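Local atomic coordinates of putative membrane protein COG4129 (Clostridium difficile, PDB entry 3KMI), a protein that is of unproven function but probably exports aromatic acids across the cell membrane, this chain being the helical C-terminal domain of the longer protein. Residues Asp27-Ile32 against Ala110-Ile115. Numbering follows the deposited sequence.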
ATOM      1  N   ASP A  27       4.876  13.092 -12.111  1.00 10.49           N
ATOM      2  CA  ASP A  27       4.433  12.453 -13.377  1.00 11.97           C
ATOM      3  C   ASP A  27       3.047  11.902 -13.188  1.00 12.11           C
ATOM      4  O   ASP A  27       2.227  12.035 -14.084  1.00 12.86           O
ATOM      5  CB  ASP A  27       5.309  11.264 -13.788  1.00 11.16           C
ATOM      6  CG  ASP A  27       6.684  11.662 -14.212  1.00 12.06           C
ATOM      7  OD1 ASP A  27       6.871  12.831 -14.579  1.00 11.68           O
ATOM      8  OD2 ASP A  27       7.584  10.782 -14.194  1.00 12.85           O
ATOM      9  N   ILE A  28       2.805  11.252 -12.039  1.00 11.06           N
ATOM     10  CA  ILE A  28       1.466  10.723 -11.717  1.00 11.54           C
ATOM     11  C   ILE A  28       0.372  11.829 -11.700  1.00 10.83           C
ATOM     12  O   ILE A  28      -0.680  11.720 -12.378  1.00 11.02           O
ATOM     13  CB  ILE A  28       1.478   9.865 -10.425  1.00 11.47           C
ATOM     14  CG1 ILE A  28       2.212   8.540 -10.708  1.00 14.52           C
ATOM     15  CG2 ILE A  28       0.053   9.587  -9.939  1.00 11.58           C
ATOM     16  CD1 ILE A  28       2.834   7.904  -9.433  1.00 12.72           C
ATOM     17  N   ALA A  29       0.631  12.903 -10.981  1.00 10.51           N
ATOM     18  CA  ALA A  29      -0.309  14.050 -10.959  1.00  9.75           C
ATOM     19  C   ALA A  29      -0.635  14.524 -12.402  1.00 10.56           C
ATOM     20  O   ALA A  29      -1.776  14.885 -12.689  1.00  9.61           O
ATOM     21  CB  ALA A  29       0.256  15.203 -10.150  1.00  8.68           C
ATOM     22  N   ASP A  30       0.370  14.556 -13.282  1.00 11.24           N
ATOM     23  CA  ASP A  30       0.177  15.017 -14.679  1.00 12.28           C
ATOM     24  C   ASP A  30      -0.668  14.048 -15.493  1.00 12.38           C
ATOM     25  O   ASP A  30      -1.370  14.442 -16.438  1.00 12.35           O
ATOM     26  CB  ASP A  30       1.530  15.166 -15.393  1.00 13.89           C
ATOM     27  CG  ASP A  30       2.375  16.311 -14.842  1.00 17.98           C
ATOM     28  OD1 ASP A  30       1.798  17.251 -14.268  1.00 22.10           O
ATOM     29  OD2 ASP A  30       3.626  16.265 -14.978  1.00 23.79           O
ATOM     30  N   ILE A  31      -0.555  12.762 -15.179  1.00 11.57           N
ATOM     31  CA  ILE A  31      -1.324  11.739 -15.886  1.00 12.09           C
ATOM     32  C   ILE A  31      -2.828  11.877 -15.585  1.00 11.97           C
ATOM     33  O   ILE A  31      -3.675  11.741 -16.491  1.00 10.99           O
ATOM     34  CB  ILE A  31      -0.806  10.321 -15.596  1.00 13.08           C
ATOM     35  CG1 ILE A  31       0.519  10.100 -16.360  1.00 13.64           C
ATOM     36  CG2 ILE A  31      -1.876   9.294 -16.032  1.00 13.57           C
ATOM     37  CD1 ILE A  31       1.419   9.011 -15.823  1.00 16.49           C
ATOM     38  N   ILE A  32      -3.162  12.208 -14.332  1.00 11.02           N
ATOM     39  CA  ILE A  32      -4.575  12.437 -13.972  1.00 10.30           C
ATOM     40  C   ILE A  32      -5.231  13.456 -14.910  1.00 11.08           C
ATOM     41  O   ILE A  32      -6.363  13.244 -15.374  1.00 10.27           O
ATOM     42  CB  ILE A  32      -4.743  12.857 -12.481  1.00  9.84           C
ATOM     43  CG1 ILE A  32      -4.219  11.752 -11.585  1.00  8.35           C
ATOM     44  CG2 ILE A  32      -6.205  13.254 -12.139  1.00  8.94           C
ATOM     45  CD1 ILE A  32      -3.944  12.169 -10.135  1.00  8.59           C
ATOM     46  N   ALA A 110      -3.821  18.505  -8.173  1.00  5.67           N
ATOM     47  CA  ALA A 110      -3.206  19.694  -7.573  1.00  6.32           C
ATOM     48  C   ALA A 110      -2.528  19.331  -6.247  1.00  6.19           C
ATOM     49  O   ALA A 110      -1.411  19.769  -5.966  1.00  6.74           O
ATOM     50  CB  ALA A 110      -4.265  20.802  -7.365  1.00  6.01           C
ATOM     51  N   PHE A 111      -3.191  18.507  -5.459  1.00  5.45           N
ATOM     52  CA  PHE A 111      -2.664  18.098  -4.134  1.00  6.52           C
ATOM     53  C   PHE A 111      -1.368  17.260  -4.273  1.00  6.70           C
ATOM     54  O   PHE A 111      -0.403  17.456  -3.521  1.00  7.11           O
ATOM     55  CB  PHE A 111      -3.748  17.350  -3.342  1.00  6.50           C
ATOM     56  CG  PHE A 111      -3.312  16.903  -1.956  1.00  8.76           C
ATOM     57  CD1 PHE A 111      -2.841  17.826  -1.019  1.00  9.11           C
ATOM     58  CD2 PHE A 111      -3.424  15.567  -1.583  1.00 10.81           C
ATOM     59  CE1 PHE A 111      -2.442  17.399   0.282  1.00 10.75           C
ATOM     60  CE2 PHE A 111      -3.038  15.133  -0.302  1.00 12.15           C
ATOM     61  CZ  PHE A 111      -2.531  16.056   0.624  1.00 12.11           C
ATOM     62  N   ILE A 112      -1.337  16.352  -5.246  1.00  5.92           N
ATOM     63  CA  ILE A 112      -0.146  15.576  -5.541  1.00  6.70           C
ATOM     64  C   ILE A 112       1.020  16.462  -6.041  1.00  7.04           C
ATOM     65  O   ILE A 112       2.167  16.243  -5.665  1.00  8.09           O
ATOM     66  CB  ILE A 112      -0.433  14.414  -6.563  1.00  6.09           C
ATOM     67  CG1 ILE A 112      -1.433  13.425  -5.940  1.00  7.62           C
ATOM     68  CG2 ILE A 112       0.878  13.716  -6.922  1.00  5.79           C
ATOM     69  CD1 ILE A 112      -2.058  12.407  -6.911  1.00  8.02           C
ATOM     70  N   HIS A 113       0.730  17.429  -6.902  1.00  6.87           N
ATOM     71  CA  HIS A 113       1.746  18.443  -7.273  1.00  9.05           C
ATOM     72  C   HIS A 113       2.282  19.191  -6.068  1.00  7.98           C
ATOM     73  O   HIS A 113       3.486  19.441  -5.962  1.00  8.10           O
ATOM     74  CB  HIS A 113       1.203  19.477  -8.268  1.00  8.94           C
ATOM     75  CG  HIS A 113       1.216  19.013  -9.694  1.00 15.91           C
ATOM     76  ND1 HIS A 113       0.077  18.947 -10.465  1.00 20.23           N
ATOM     77  CD2 HIS A 113       2.232  18.619 -10.501  1.00 19.45           C
ATOM     78  CE1 HIS A 113       0.383  18.501 -11.672  1.00 18.07           C
ATOM     79  NE2 HIS A 113       1.683  18.286 -11.718  1.00 19.22           N
ATOM     80  N   LYS A 114       1.381  19.581  -5.179  1.00  7.34           N
ATOM     81  CA  LYS A 114       1.760  20.308  -3.988  1.00  7.67           C
ATOM     82  C   LYS A 114       2.725  19.441  -3.201  1.00  7.45           C
ATOM     83  O   LYS A 114       3.794  19.896  -2.759  1.00  8.30           O
ATOM     84  CB  LYS A 114       0.530  20.687  -3.155  1.00  6.19           C
ATOM     85  CG  LYS A 114       0.852  21.408  -1.846  1.00  8.44           C
ATOM     86  CD  LYS A 114      -0.428  21.727  -1.109  1.00 11.41           C
ATOM     87  CE  LYS A 114      -0.223  22.596   0.127  1.00 11.18           C
ATOM     88  NZ  LYS A 114      -1.573  22.911   0.700  1.00  8.85           N
ATOM     89  N   ILE A 115       2.355  18.189  -3.023  1.00  7.85           N
ATOM     90  CA  ILE A 115       3.218  17.238  -2.306  1.00  8.69           C
ATOM     91  C   ILE A 115       4.591  17.118  -3.018  1.00  8.83           C
ATOM     92  O   ILE A 115       5.655  17.179  -2.385  1.00  9.72           O
ATOM     93  CB  ILE A 115       2.561  15.834  -2.153  1.00  9.13           C
ATOM     94  CG1 ILE A 115       1.269  15.886  -1.297  1.00  9.06           C
ATOM     95  CG2 ILE A 115       3.608  14.833  -1.579  1.00  9.85           C
ATOM     96  CD1 ILE A 115       0.454  14.533  -1.260  1.00 11.84           C
TER
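The His113 ring has Ala29 CB over the centre of one face and Asp30 OD1 at its edge, in the ring plane. Ala29 CB makes a CH-pi contact 3.6 Å from the centroid of the His113 ring, almost on its normal. The contact joins two antiparallel helices, segment 27-32 of helix 7-33 and segment 110-115 of helix 103-117, in an all-helical domain. The two short axes approach to 8.5 Å, close enough for Ala29 to sit directly against the other helix. Ala29 O accepts a hydrogen bond from Ser109 OG, a further tie between the two helices. His113 NE2 donates to Asp30 OD1 at 2.8 Å. This His-carboxylate bond is bent, 138° at the hydrogen. The oxygen is met from above the carboxylate plane, which stands 45° from the ring. The bond and the methyl together probably limit rotation of the imidazole, and the nearby carboxylate would be expected to favour its protonated form. His113 CG lies anti to its own carbonyl carbon (chi1 -82°), which carries the ring across to helix 7-33, where it also touches Ile26.

Beside the polar pair the contact is apolar. Ile112 is buried between helix 7-33 and helix 148-176, where it packs on Leu164. Ile112 uses both branches: CG2 meets Ala29 CB at 3.6 Å, and CD1 meets Ile32 CD1 at 3.7 Å.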